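Local coordinates for protein glucose-resistance amylase regulator (Weissella paramesenteroides ATCC 33313, PDB 4RK6) that binds D-glucose in the cleft between its two lobes and probably regulates transcription as a DNA-binding repressor of the LacI family, at residues A[31-34]-A[35-39]; A[76-79]-A[80-83]; A[144-147]-A[148-152]; A[211-215]-A[216-220]; A[227-230]-A[231-234]. All coordinates share one frame; numbering follows the deposited sequence.

Contact 1 (A[31-34]-A[35-39]); sequences GLYE and TTISS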
loop_
_atom_site.group_PDB
_atom_site.type_symbol
_atom_site.label_atom_id
_atom_site.label_comp_id
_atom_site.label_asym_id
_atom_site.label_seq_id
_atom_site.Cartn_x
_atom_site.Cartn_y
_atom_site.Cartn_z
ATOM N N GLY A 31 -2.401 13.778 -4.497
ATOM C CA GLY A 31 -2.178 15.028 -5.226
ATOM C C GLY A 31 -3.377 15.447 -6.057
ATOM O O GLY A 31 -3.789 16.622 -6.047
ATOM N N LEU A 32 -3.919 14.501 -6.816
ATOM C CA LEU A 32 -5.139 14.739 -7.606
ATOM C C LEU A 32 -6.260 15.268 -6.735
ATOM O O LEU A 32 -6.927 16.242 -7.069
ATOM C CB LEU A 32 -5.632 13.448 -8.238
ATOM C CG LEU A 32 -4.944 12.973 -9.493
ATOM C CD1 LEU A 32 -5.542 11.626 -9.810
ATOM C CD2 LEU A 32 -5.179 13.952 -10.650
ATOM N N TYR A 33 -6.449 14.607 -5.604
ATOM C CA TYR A 33 -7.497 14.922 -4.660
ATOM C C TYR A 33 -7.375 16.340 -4.099
ATOM O O TYR A 33 -8.368 17.081 -4.044
ATOM C CB TYR A 33 -7.449 13.913 -3.525
ATOM C CG TYR A 33 -8.594 14.010 -2.572
ATOM C CD1 TYR A 33 -9.808 13.374 -2.845
ATOM C CD2 TYR A 33 -8.464 14.706 -1.370
ATOM C CE1 TYR A 33 -10.867 13.452 -1.952
ATOM C CE2 TYR A 33 -9.513 14.787 -0.472
ATOM C CZ TYR A 33 -10.711 14.162 -0.764
ATOM O OH TYR A 33 -11.744 14.252 0.141
ATOM N N GLU A 34 -6.177 16.724 -3.671
ATOM C CA GLU A 34 -6.012 18.084 -3.172
ATOM C C GLU A 34 -6.352 19.157 -4.212
ATOM O O GLU A 34 -6.909 20.179 -3.856
ATOM C CB GLU A 34 -4.654 18.328 -2.515
ATOM C CG GLU A 34 -3.413 18.002 -3.313
ATOM C CD GLU A 34 -2.168 18.153 -2.463
ATOM O OE1 GLU A 34 -2.113 19.123 -1.683
ATOM O OE2 GLU A 34 -1.248 17.310 -2.563
ATOM N N THR A 35 -6.055 18.921 -5.488
ATOM C CA THR A 35 -6.371 19.917 -6.514
ATOM C C THR A 35 -7.832 19.856 -6.937
ATOM O O THR A 35 -8.421 20.894 -7.238
ATOM C CB THR A 35 -5.414 19.811 -7.727
ATOM O OG1 THR A 35 -4.070 19.975 -7.264
ATOM C CG2 THR A 35 -5.703 20.898 -8.755
ATOM N N THR A 36 -8.438 18.665 -6.958
ATOM C CA THR A 36 -9.871 18.555 -7.255
ATOM C C THR A 36 -10.705 19.211 -6.165
ATOM O O THR A 36 -11.684 19.908 -6.452
ATOM C CB THR A 36 -10.358 17.097 -7.407
ATOM O OG1 THR A 36 -10.169 16.383 -6.177
ATOM C CG2 THR A 36 -9.617 16.409 -8.532
ATOM N N ILE A 37 -10.305 18.982 -4.915
ATOM C CA ILE A 37 -11.035 19.520 -3.761
ATOM C C ILE A 37 -11.121 21.047 -3.847
ATOM O O ILE A 37 -12.194 21.633 -3.701
ATOM C CB ILE A 37 -10.407 19.041 -2.409
ATOM C CG1 ILE A 37 -11.488 18.466 -1.492
ATOM C CG2 ILE A 37 -9.603 20.132 -1.695
ATOM C CD1 ILE A 37 -12.019 17.126 -1.952
ATOM N N SER A 38 -9.994 21.686 -4.134
ATOM C CA SER A 38 -9.925 23.133 -4.128
ATOM C C SER A 38 -10.503 23.763 -5.398
ATOM O O SER A 38 -10.719 24.968 -5.429
ATOM C CB SER A 38 -8.482 23.588 -3.913
ATOM O OG SER A 38 -7.617 22.984 -4.852
ATOM N N SER A 39 -10.756 22.967 -6.438
ATOM C CA SER A 39 -11.409 23.471 -7.643
ATOM C C SER A 39 -12.889 23.114 -7.727
ATOM O O SER A 39 -13.536 23.420 -8.729
ATOM C CB SER A 39 -10.683 22.943 -8.888
ATOM O OG SER A 39 -10.682 21.526 -8.892
#
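The backbone oxygen of Tyr-33 is gripped twice from the next turn of the helix. Ile-37 N donates to Tyr-33 O at 2.9 Å in the ordinary i to i+4 bond, and the hydroxyl of Thr-36 donates to the same oxygen, with OG1 again 2.9 Å from Tyr-33 O. Both donors come from one face of the carbonyl plane, the hydroxyl at a much sharper C=O angle (109°) than the amide. The bond depends on the first torsion of Thr-36: at 62° OG1 sits between the backbone N and the carbonyl carbon, and CG2 is turned toward Leu-32 O, 3.1 Å away. Thr-36 N meanwhile bonds Leu-32 O, also at 2.9 Å, so the threonine is tied to the preceding turn by backbone and hydroxyl together. Beyond the same turn, Ile-37 lays its CD1 methyl over one face of the Tyr-33 ring as a CH-pi contact, 3.9 Å from the centroid and displaced toward the rim, where CZ is its nearest ring atom at 3.5 Å. The phenol is brought under the methyl because Tyr-33 CG stands opposite the backbone N (chi1 -172°). Glu-34 points its carboxylate off this turn to a salt bridge with Arg-249. Helix 24-39 links strands 12-18 and 42-48 in a beta-alpha-beta unit: Leu-32 and Thr-36 pack on strand 12-18, Thr-35 lies against helix 244-257, and Tyr-33 and Ile-37 reach Leu-19 and His-54 of the second subunit.

Contact 2 (A[76-79]-A[80-83]); sequences DIPS and WMID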
loop_
_atom_site.group_PDB
_atom_site.type_symbol
_atom_site.label_atom_id
_atom_site.label_comp_id
_atom_site.label_asym_id
_atom_site.label_seq_id
_atom_site.Cartn_x
_atom_site.Cartn_y
_atom_site.Cartn_z
ATOM N N ASP A 76 -0.913 0.320 -19.759
ATOM C CA ASP A 76 -1.596 -0.775 -20.445
ATOM C C ASP A 76 -3.014 -0.431 -20.967
ATOM O O ASP A 76 -3.817 -1.326 -21.239
ATOM C CB ASP A 76 -1.686 -1.960 -19.466
ATOM C CG ASP A 76 -1.250 -3.275 -20.085
ATOM O OD1 ASP A 76 -1.382 -3.449 -21.316
ATOM O OD2 ASP A 76 -0.770 -4.145 -19.327
ATOM N N ILE A 77 -3.319 0.847 -21.156
ATOM C CA ILE A 77 -4.674 1.242 -21.538
ATOM C C ILE A 77 -4.887 0.954 -23.018
ATOM O O ILE A 77 -4.027 1.306 -23.840
ATOM C CB ILE A 77 -4.917 2.745 -21.283
ATOM C CG1 ILE A 77 -4.680 3.085 -19.796
ATOM C CG2 ILE A 77 -6.326 3.142 -21.702
ATOM C CD1 ILE A 77 -5.702 2.488 -18.848
ATOM N N PRO A 78 -6.029 0.348 -23.376
ATOM C CA PRO A 78 -6.258 0.128 -24.806
ATOM C C PRO A 78 -6.478 1.429 -25.578
ATOM O O PRO A 78 -7.127 2.355 -25.086
ATOM C CB PRO A 78 -7.526 -0.723 -24.835
ATOM C CG PRO A 78 -8.199 -0.449 -23.539
ATOM C CD PRO A 78 -7.071 -0.305 -22.569
ATOM N N SER A 79 -5.947 1.493 -26.795
ATOM C CA SER A 79 -6.112 2.682 -27.627
ATOM C C SER A 79 -7.557 3.087 -27.830
ATOM O O SER A 79 -7.854 4.283 -27.883
ATOM C CB SER A 79 -5.422 2.469 -28.982
ATOM O OG SER A 79 -4.034 2.230 -28.777
ATOM N N TRP A 80 -8.462 2.109 -27.966
ATOM C CA TRP A 80 -9.864 2.403 -28.207
ATOM C C TRP A 80 -10.495 3.187 -27.045
ATOM O O TRP A 80 -11.402 3.957 -27.278
ATOM C CB TRP A 80 -10.705 1.138 -28.537
ATOM C CG TRP A 80 -10.709 0.053 -27.479
ATOM C CD1 TRP A 80 -10.004 -1.119 -27.504
ATOM C CD2 TRP A 80 -11.470 0.040 -26.259
ATOM N NE1 TRP A 80 -10.266 -1.856 -26.370
ATOM C CE2 TRP A 80 -11.160 -1.169 -25.589
ATOM C CE3 TRP A 80 -12.382 0.928 -25.673
ATOM C CZ2 TRP A 80 -11.728 -1.509 -24.352
ATOM C CZ3 TRP A 80 -12.942 0.595 -24.437
ATOM C CH2 TRP A 80 -12.601 -0.611 -23.790
HETATM N N MSE A 81 -10.018 2.982 -25.820
HETATM C CA MSE A 81 -10.555 3.711 -24.652
HETATM C C MSE A 81 -10.153 5.166 -24.713
HETATM O O MSE A 81 -10.966 6.035 -24.477
HETATM C CB MSE A 81 -10.079 3.107 -23.302
HETATM C CG MSE A 81 -10.826 3.739 -22.121
HETATM SE SE MSE A 81 -10.108 2.911 -20.478
HETATM C CE MSE A 81 -10.855 1.142 -20.852
ATOM N N ILE A 82 -8.890 5.420 -25.044
ATOM C CA ILE A 82 -8.380 6.783 -25.174
ATOM C C ILE A 82 -9.149 7.470 -26.294
ATOM O O ILE A 82 -9.725 8.538 -26.095
ATOM C CB ILE A 82 -6.865 6.803 -25.463
ATOM C CG1 ILE A 82 -6.083 6.282 -24.255
ATOM C CG2 ILE A 82 -6.403 8.217 -25.821
ATOM C CD1 ILE A 82 -4.651 5.901 -24.569
ATOM N N ASP A 83 -9.202 6.836 -27.464
ATOM C CA ASP A 83 -9.978 7.378 -28.575
ATOM C C ASP A 83 -11.449 7.623 -28.243
ATOM O O ASP A 83 -11.947 8.701 -28.504
ATOM C CB ASP A 83 -9.879 6.496 -29.827
ATOM C CG ASP A 83 -8.539 6.623 -30.529
ATOM O OD1 ASP A 83 -8.152 7.769 -30.880
ATOM O OD2 ASP A 83 -7.879 5.569 -30.739
#
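Pro-78 lies over one face of the Trp-80 indole. Its CB makes a CH-pi contact 3.7 Å from the centroid of the five-membered ring, 26° off the normal, and comes as near as 3.3 Å to Trp-80 NE1; CG stands over the same face farther along, nearest to CE2. Met-81 CB is above that face too, near the rim, and meets Pro-78 CG at 4.0 Å, so proline, indole and the root of the selenomethionine form one small cluster. The indole can fold back under the proline because Trp-80 CG is placed between its own backbone N and carbonyl carbon (chi1 59°). Before the proline in sequence, Ile-77 offers its CG2 methyl to two partners, Met-81 SE at 4.0 Å and Ile-82 CG1 at 4.1 Å, the two isoleucines crossing at about a right angle. Behind these contacts is the start of the helix. Pro-78 occupies the N-cap position, and its carbonyl oxygen accepts from Met-81 N at 3.0 Å, the donor lying well above the carbonyl plane. One residue on, Asp-83 N bonds Ser-79 O at 2.9 Å in an almost straight bond (176°), the first regular helical turn. Second-shell groups fix the polar ends: Glu-52 accepts from the indole NE1, and Gln-102 donates to the Asp-83 carboxylate. The cluster sits where the loop after strand 69-72 enters helix 79-87, with Pro-78, Trp-80 and Met-81 on Gln-55 of helix 52-64 and Ile-77 and Met-81 on Leu-48 of strand 42-48.

Contact 3 (A[144-147]-A[148-152]); sequences TRRT and NFIKS. With GLC (alpha-D-glucopyranose), chain C.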
loop_
_atom_site.group_PDB
_atom_site.type_symbol
_atom_site.label_atom_id
_atom_site.label_comp_id
_atom_site.label_asym_id
_atom_site.label_seq_id
_atom_site.Cartn_x
_atom_site.Cartn_y
_atom_site.Cartn_z
ATOM N N THR A 144 10.982 0.770 -21.066
ATOM C CA THR A 144 11.594 2.058 -20.840
ATOM C C THR A 144 12.859 1.983 -20.001
ATOM O O THR A 144 13.892 2.517 -20.376
ATOM C CB THR A 144 10.571 2.983 -20.156
ATOM O OG1 THR A 144 9.376 3.010 -20.947
ATOM C CG2 THR A 144 11.126 4.396 -19.970
ATOM N N ARG A 145 12.771 1.347 -18.836
ATOM C CA ARG A 145 13.924 1.319 -17.929
ATOM C C ARG A 145 15.070 0.458 -18.420
ATOM O O ARG A 145 16.219 0.840 -18.300
ATOM C CB ARG A 145 13.479 0.936 -16.526
ATOM C CG ARG A 145 12.624 2.070 -15.986
ATOM C CD ARG A 145 12.210 1.965 -14.529
ATOM N NE ARG A 145 11.479 3.190 -14.219
ATOM C CZ ARG A 145 10.710 3.387 -13.154
ATOM N NH1 ARG A 145 10.565 2.448 -12.219
ATOM N NH2 ARG A 145 10.061 4.543 -13.043
ATOM N N ARG A 146 14.755 -0.716 -18.943
ATOM C CA ARG A 146 15.749 -1.564 -19.594
ATOM C C ARG A 146 16.535 -0.774 -20.648
ATOM O O ARG A 146 17.778 -0.774 -20.659
ATOM C CB ARG A 146 15.024 -2.741 -20.262
ATOM C CG ARG A 146 15.915 -3.726 -20.991
ATOM C CD ARG A 146 15.112 -4.564 -21.976
ATOM N NE ARG A 146 15.967 -5.514 -22.688
ATOM C CZ ARG A 146 16.041 -6.828 -22.449
ATOM N NH1 ARG A 146 15.295 -7.417 -21.518
ATOM N NH2 ARG A 146 16.856 -7.573 -23.184
ATOM N N THR A 147 15.797 -0.117 -21.537
ATOM C CA THR A 147 16.430 0.646 -22.607
ATOM C C THR A 147 17.263 1.817 -22.085
ATOM O O THR A 147 18.399 2.012 -22.510
ATOM C CB THR A 147 15.386 1.054 -23.648
ATOM O OG1 THR A 147 14.988 -0.141 -24.325
ATOM C CG2 THR A 147 15.957 2.040 -24.629
ATOM N N ASN A 148 16.733 2.564 -21.115
ATOM C CA ASN A 148 17.499 3.682 -20.552
ATOM C C ASN A 148 18.730 3.250 -19.768
ATOM O O ASN A 148 19.759 3.919 -19.802
ATOM C CB ASN A 148 16.595 4.558 -19.692
ATOM C CG ASN A 148 15.639 5.384 -20.506
ATOM O OD1 ASN A 148 15.887 5.703 -21.684
ATOM N ND2 ASN A 148 14.534 5.736 -19.903
ATOM N N PHE A 149 18.625 2.115 -19.072
ATOM C CA PHE A 149 19.764 1.547 -18.347
ATOM C C PHE A 149 20.868 1.216 -19.315
ATOM O O PHE A 149 22.008 1.593 -19.114
ATOM C CB PHE A 149 19.313 0.304 -17.580
ATOM C CG PHE A 149 20.427 -0.433 -16.880
ATOM C CD1 PHE A 149 21.227 0.206 -15.940
ATOM C CD2 PHE A 149 20.664 -1.769 -17.150
ATOM C CE1 PHE A 149 22.251 -0.471 -15.286
ATOM C CE2 PHE A 149 21.664 -2.463 -16.478
ATOM C CZ PHE A 149 22.482 -1.806 -15.566
ATOM N N ILE A 150 20.511 0.516 -20.384
ATOM C CA ILE A 150 21.496 0.145 -21.379
ATOM C C ILE A 150 22.144 1.382 -22.028
ATOM O O ILE A 150 23.379 1.454 -22.142
ATOM C CB ILE A 150 20.924 -0.859 -22.398
ATOM C CG1 ILE A 150 20.676 -2.187 -21.678
ATOM C CG2 ILE A 150 21.939 -1.083 -23.528
ATOM C CD1 ILE A 150 19.697 -3.097 -22.365
ATOM N N LYS A 151 21.331 2.361 -22.392
ATOM C CA LYS A 151 21.824 3.612 -22.995
ATOM C C LYS A 151 22.777 4.326 -22.045
ATOM O O LYS A 151 23.867 4.738 -22.432
ATOM C CB LYS A 151 20.657 4.529 -23.340
ATOM C CG LYS A 151 21.070 5.877 -23.951
ATOM C CD LYS A 151 19.871 6.767 -24.252
ATOM C CE LYS A 151 20.237 7.960 -25.133
ATOM N NZ LYS A 151 21.506 8.640 -24.748
ATOM N N SER A 152 22.383 4.443 -20.779
ATOM C CA SER A 152 23.211 5.143 -19.808
ATOM C C SER A 152 24.552 4.426 -19.576
ATOM O O SER A 152 25.607 5.060 -19.508
ATOM C CB SER A 152 22.459 5.334 -18.480
ATOM O OG SER A 152 23.278 6.040 -17.563
HETATM C C1 GLC C . 4.872 2.421 -12.627
HETATM C C2 GLC C . 5.258 3.891 -12.783
HETATM C C3 GLC C . 6.717 4.161 -12.473
HETATM C C4 GLC C . 7.101 3.469 -11.163
HETATM C C5 GLC C . 6.874 1.967 -11.342
HETATM C C6 GLC C . 7.209 1.187 -10.073
HETATM O O1 GLC C . 5.247 1.786 -13.787
HETATM O O2 GLC C . 5.019 4.337 -14.117
HETATM O O3 GLC C . 6.827 5.575 -12.352
HETATM O O4 GLC C . 8.421 3.776 -10.831
HETATM O O5 GLC C . 5.518 1.703 -11.591
HETATM O O6 GLC C . 6.400 1.581 -9.009
HETATM O O HOH W 1 13.591 3.997 -22.998
#
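Thr-144 sets its CG2 methyl beside the amide of Asn-148, 3.7 Å from ND2, the two side chains pointing the same way. Its carbonyl oxygen accepts Asn-148 N at 2.9 Å and also a water, which reaches Thr-144 O at 3.0 Å and donates a weak bond to Asn-148 OD1, bridging backbone and side chain across the turn. Arg-145 accepts Phe-149 N on its carbonyl oxygen at 2.8 Å, but its side chain leaves the helix for the sugar. Extended from CG to NE, it presents the edge of the guanidinium to the glucose O4 hydroxyl, which lies in the guanidinium plane. NH1 and NH2 of Arg-145 each donate to GLC O4 at 2.9 Å, a fork with N-H angles near 141°, while Glu-110 holds NE in a salt bridge and so helps fix the rotation of the group. Arg-146, with CG opposite its backbone N (chi1 180°), runs alongside Ile-150; its CG meets Ile-150 CD1 at 4.1 Å, and its NH1 donates to Thr-135 O. Thr-147 O closes the next turn on Lys-151 N at 3.0 Å. Helix 144-155, which links strands 129-132 and 163-166 in a beta-alpha-beta unit, thereby supplies Arg-145 to the glucose pocket, in the inter-lobe cleft of the periplasmic-binding-protein-like fold.

Contact 4 (A[211-215]-A[216-220]); sequences HGKTV and PEDLS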
loop_
_atom_site.group_PDB
_atom_site.type_symbol
_atom_site.label_atom_id
_atom_site.label_comp_id
_atom_site.label_asym_id
_atom_site.label_seq_id
_atom_site.Cartn_x
_atom_site.Cartn_y
_atom_site.Cartn_z
ATOM N N HIS A 211 20.700 -15.487 3.184
ATOM C CA HIS A 211 21.781 -16.360 2.688
ATOM C C HIS A 211 23.148 -15.928 3.173
ATOM O O HIS A 211 24.152 -16.071 2.452
ATOM C CB HIS A 211 21.717 -16.447 1.170
ATOM C CG HIS A 211 20.450 -17.068 0.680
ATOM N ND1 HIS A 211 19.287 -16.350 0.502
ATOM C CD2 HIS A 211 20.151 -18.347 0.358
ATOM C CE1 HIS A 211 18.323 -17.163 0.106
ATOM N NE2 HIS A 211 18.826 -18.380 -0.000
ATOM N N GLY A 212 23.175 -15.403 4.393
ATOM C CA GLY A 212 24.414 -15.080 5.099
ATOM C C GLY A 212 25.221 -13.916 4.550
ATOM O O GLY A 212 26.439 -13.858 4.744
ATOM N N LYS A 213 24.551 -12.990 3.865
ATOM C CA LYS A 213 25.213 -11.828 3.299
ATOM C C LYS A 213 24.537 -10.577 3.815
ATOM O O LYS A 213 23.529 -10.656 4.517
ATOM C CB LYS A 213 25.199 -11.916 1.777
ATOM C CG LYS A 213 26.022 -13.113 1.246
ATOM C CD LYS A 213 26.345 -13.036 -0.235
ATOM C CE LYS A 213 27.276 -14.169 -0.679
ATOM N NZ LYS A 213 28.675 -14.011 -0.191
ATOM N N THR A 214 25.122 -9.421 3.507
ATOM C CA THR A 214 24.614 -8.161 3.993
ATOM C C THR A 214 24.737 -7.096 2.923
ATOM O O THR A 214 25.750 -7.022 2.241
ATOM C CB THR A 214 25.418 -7.709 5.230
ATOM O OG1 THR A 214 25.426 -8.775 6.195
ATOM C CG2 THR A 214 24.808 -6.462 5.861
ATOM N N VAL A 215 23.690 -6.285 2.797
ATOM C CA VAL A 215 23.710 -5.077 1.963
ATOM C C VAL A 215 24.163 -3.947 2.863
ATOM O O VAL A 215 23.632 -3.832 3.973
ATOM C CB VAL A 215 22.277 -4.790 1.452
ATOM C CG1 VAL A 215 22.184 -3.440 0.762
ATOM C CG2 VAL A 215 21.804 -5.894 0.519
ATOM N N PRO A 216 25.110 -3.104 2.448
ATOM C CA PRO A 216 25.688 -3.034 1.084
ATOM C C PRO A 216 27.008 -3.789 0.862
ATOM O O PRO A 216 27.494 -3.822 -0.264
ATOM C CB PRO A 216 25.948 -1.544 0.907
ATOM C CG PRO A 216 26.252 -1.074 2.291
ATOM C CD PRO A 216 25.321 -1.849 3.196
ATOM N N GLU A 217 27.557 -4.398 1.908
ATOM C CA GLU A 217 28.890 -5.037 1.828
ATOM C C GLU A 217 28.953 -5.985 0.642
ATOM O O GLU A 217 29.947 -6.023 -0.073
ATOM C CB GLU A 217 29.210 -5.822 3.121
ATOM C CG GLU A 217 29.604 -4.979 4.331
ATOM C CD GLU A 217 28.543 -3.974 4.763
ATOM O OE1 GLU A 217 28.906 -2.792 4.947
ATOM O OE2 GLU A 217 27.348 -4.346 4.905
ATOM N N ASP A 218 27.888 -6.768 0.447
ATOM C CA ASP A 218 27.871 -7.824 -0.564
ATOM C C ASP A 218 27.079 -7.482 -1.813
ATOM O O ASP A 218 27.073 -8.253 -2.764
ATOM C CB ASP A 218 27.335 -9.106 0.061
ATOM C CG ASP A 218 28.205 -9.590 1.215
ATOM O OD1 ASP A 218 29.438 -9.671 1.023
ATOM O OD2 ASP A 218 27.674 -9.867 2.308
ATOM N N LEU A 219 26.401 -6.338 -1.797
ATOM C CA LEU A 219 25.587 -5.851 -2.921
ATOM C C LEU A 219 25.070 -4.470 -2.584
ATOM O O LEU A 219 24.394 -4.310 -1.571
ATOM C CB LEU A 219 24.378 -6.752 -3.198
ATOM C CG LEU A 219 23.466 -6.278 -4.338
ATOM C CD1 LEU A 219 24.177 -6.344 -5.677
ATOM C CD2 LEU A 219 22.144 -7.061 -4.380
ATOM N N SER A 220 25.393 -3.488 -3.424
ATOM C CA SER A 220 24.820 -2.154 -3.322
ATOM C C SER A 220 23.471 -2.091 -4.051
ATOM O O SER A 220 23.283 -2.757 -5.070
ATOM C CB SER A 220 25.803 -1.129 -3.906
ATOM O OG SER A 220 26.928 -0.945 -3.043
HETATM O O HOH W 2 29.713 -11.606 -1.193
#
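The chain turns back on itself through a cis peptide between Val-215 and Pro-216, and Asp-218 N closes the turn on Thr-214 O at 2.8 Å, nearly head-on to the carbonyl (174°). The Asp-218 carboxylate answers in the other direction: OD2 accepts from Thr-214 N at 2.9 Å through its anti lone pair, so the two residues are joined by a reciprocal pair of bonds. Having CG beside the backbone N (chi1 -61°) directs the acid back across the turn. Lys-213 crosses Asp-218 at about a right angle, its CB 3.3 Å from OD2, and its ammonium approaches the other oxygen without a direct bridge; NZ of Lys-213 and OD1 of Asp-218 are 4.6 Å apart. A water spans them, accepting from Lys-213 NZ at 2.8 Å and donating to Asp-218 OD1 at 3.0 Å. Val-215 CG1 comes within 3.3 Å of Leu-219 O, and Met-208 of helix 198-210 touches Lys-213, Val-215, Asp-218 and Leu-219. With one oxygen on a backbone amide and the other on a water shared with a lysine, the carboxylate probably stays ionised and pins the turn that leads into strand 220-223.

Contact 5 (A[227-230]-A[231-234]); sequences LQQT and EIAR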
loop_
_atom_site.group_PDB
_atom_site.type_symbol
_atom_site.label_atom_id
_atom_site.label_comp_id
_atom_site.label_asym_id
_atom_site.label_seq_id
_atom_site.Cartn_x
_atom_site.Cartn_y
_atom_site.Cartn_z
ATOM N N LEU A 227 9.275 5.570 -1.869
ATOM C CA LEU A 227 8.148 5.495 -0.933
ATOM C C LEU A 227 8.573 4.888 0.425
ATOM O O LEU A 227 9.769 4.645 0.664
ATOM C CB LEU A 227 6.979 4.775 -1.579
ATOM C CG LEU A 227 6.400 5.496 -2.816
ATOM C CD1 LEU A 227 5.457 4.567 -3.558
ATOM C CD2 LEU A 227 5.712 6.788 -2.418
ATOM N N GLN A 228 7.595 4.680 1.322
ATOM C CA GLN A 228 7.876 4.308 2.710
ATOM C C GLN A 228 8.754 3.068 2.896
ATOM O O GLN A 228 9.547 3.018 3.820
ATOM C CB GLN A 228 6.566 4.107 3.480
ATOM C CG GLN A 228 6.769 3.773 4.948
ATOM C CD GLN A 228 5.472 3.470 5.673
ATOM O OE1 GLN A 228 4.557 2.852 5.118
ATOM N NE2 GLN A 228 5.396 3.883 6.933
ATOM N N GLN A 229 8.626 2.076 2.031
ATOM C CA GLN A 229 9.483 0.878 2.164
ATOM C C GLN A 229 10.976 1.197 2.227
ATOM O O GLN A 229 11.746 0.496 2.920
ATOM C CB GLN A 229 9.185 -0.138 1.063
ATOM C CG GLN A 229 9.511 -1.558 1.436
ATOM C CD GLN A 229 8.554 -2.114 2.496
ATOM O OE1 GLN A 229 7.356 -1.797 2.509
ATOM N NE2 GLN A 229 9.071 -2.937 3.368
ATOM N N THR A 230 11.413 2.259 1.540
ATOM C CA THR A 230 12.830 2.629 1.563
ATOM C C THR A 230 13.316 3.124 2.920
ATOM O O THR A 230 14.488 3.017 3.232
ATOM C CB THR A 230 13.186 3.680 0.488
ATOM O OG1 THR A 230 12.557 4.940 0.785
ATOM C CG2 THR A 230 12.789 3.195 -0.875
ATOM N N GLU A 231 12.387 3.635 3.724
ATOM C CA GLU A 231 12.658 4.128 5.082
ATOM C C GLU A 231 12.551 3.037 6.153
ATOM O O GLU A 231 13.169 3.150 7.217
ATOM C CB GLU A 231 11.655 5.238 5.426
ATOM C CG GLU A 231 11.604 6.413 4.452
ATOM C CD GLU A 231 10.285 7.183 4.510
ATOM O OE1 GLU A 231 9.511 7.028 5.483
ATOM O OE2 GLU A 231 10.009 7.947 3.563
ATOM N N ILE A 232 11.749 2.015 5.893
ATOM C CA ILE A 232 11.562 0.937 6.887
ATOM C C ILE A 232 12.490 -0.248 6.623
ATOM O O ILE A 232 12.706 -1.071 7.504
ATOM C CB ILE A 232 10.084 0.498 7.067
ATOM C CG1 ILE A 232 9.557 -0.279 5.892
ATOM C CG2 ILE A 232 9.181 1.691 7.318
ATOM C CD1 ILE A 232 8.084 -0.633 6.018
ATOM N N ALA A 233 13.063 -0.314 5.424
ATOM C CA ALA A 233 14.092 -1.306 5.109
ATOM C C ALA A 233 15.294 -1.095 6.008
ATOM O O ALA A 233 15.559 0.032 6.473
ATOM C CB ALA A 233 14.536 -1.176 3.656
ATOM N N ARG A 234 16.026 -2.173 6.246
ATOM C CA ARG A 234 17.288 -2.112 6.970
ATOM C C ARG A 234 18.297 -2.964 6.236
ATOM O O ARG A 234 18.156 -4.187 6.203
ATOM C CB ARG A 234 17.125 -2.571 8.428
ATOM C CG ARG A 234 16.296 -1.624 9.291
ATOM C CD ARG A 234 17.057 -0.346 9.647
ATOM N NE ARG A 234 16.306 0.562 10.515
ATOM C CZ ARG A 234 15.329 1.393 10.133
ATOM N NH1 ARG A 234 14.886 1.431 8.875
ATOM N NH2 ARG A 234 14.757 2.182 11.040
HETATM O O HOH W 3 8.108 5.413 7.683
#
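Local packing around the short helix 229-232 joins Gln-228 and Gln-229 to Glu-231 and Ile-232; the helix connects strands 220-223 and 238-241 in a beta-alpha-beta unit, at the subunit interface. Its core is the carbonyl oxygen of Gln-228, which two amides share. Glu-231 N reaches Gln-228 O at 2.9 Å from well above the carbonyl plane, whereas Ile-232 N approaches Gln-228 O at 3.2 Å almost end-on. Ala-233 N then bonds Gln-229 O at 2.9 Å, where the chain leaves the helix. Ahead of this, Thr-230 turns OG1 back between its own N and carbonyl carbon (chi1 67°), and OG1 donates to Leu-227 O at 2.8 Å, which Thr-230 N also grips. Ile-232 spreads its two branches over the glutamines: CD1 lies 3.6 Å from Gln-229 NE2, and CG2 4.0 Å from Gln-228 CG. Bent at its second torsion (70°), Gln-229 brings its amide against the isoleucine and bonds Gln-202 as well as Gln-229 of the second subunit. A water joins two polar ends, accepting from Gln-228 NE2 and donating to Glu-231 OE1. At the exit Arg-234 folds back so that NH1 donates to both Glu-231 O and Ala-233 O, each near the guanidinium plane. Leu-227 O and Gln-228 O thus each accept from two donors, while the arginine that secures the exit also carries its charge between subunits, its NE forming a salt bridge with Asp-210 of the second subunit.

In the fold
The five contacts follow one another along the chain without overlap. Contacts 1 and 2 belong to the lobe that includes strands 42-48, 12-18, 69-72 and 91-95, their centres about 25 Å apart; contacts 3, 4 and 5 lie in the other lobe, within the periplasmic binding protein-like domain. Contacts 4 and 5 are the closest pair, about 17 Å between centres, whereas the centre of contact 4 is about 43 Å from those of contacts 1 and 2. Contact 3 bonds the glucose between the lobes directly, and the side chain of Leu-227 in contact 5 is about 6 Å from the bound glucose. Contacts 1 and 5, one in each lobe, both touch the second subunit, so the dimer interface spans the two lobes.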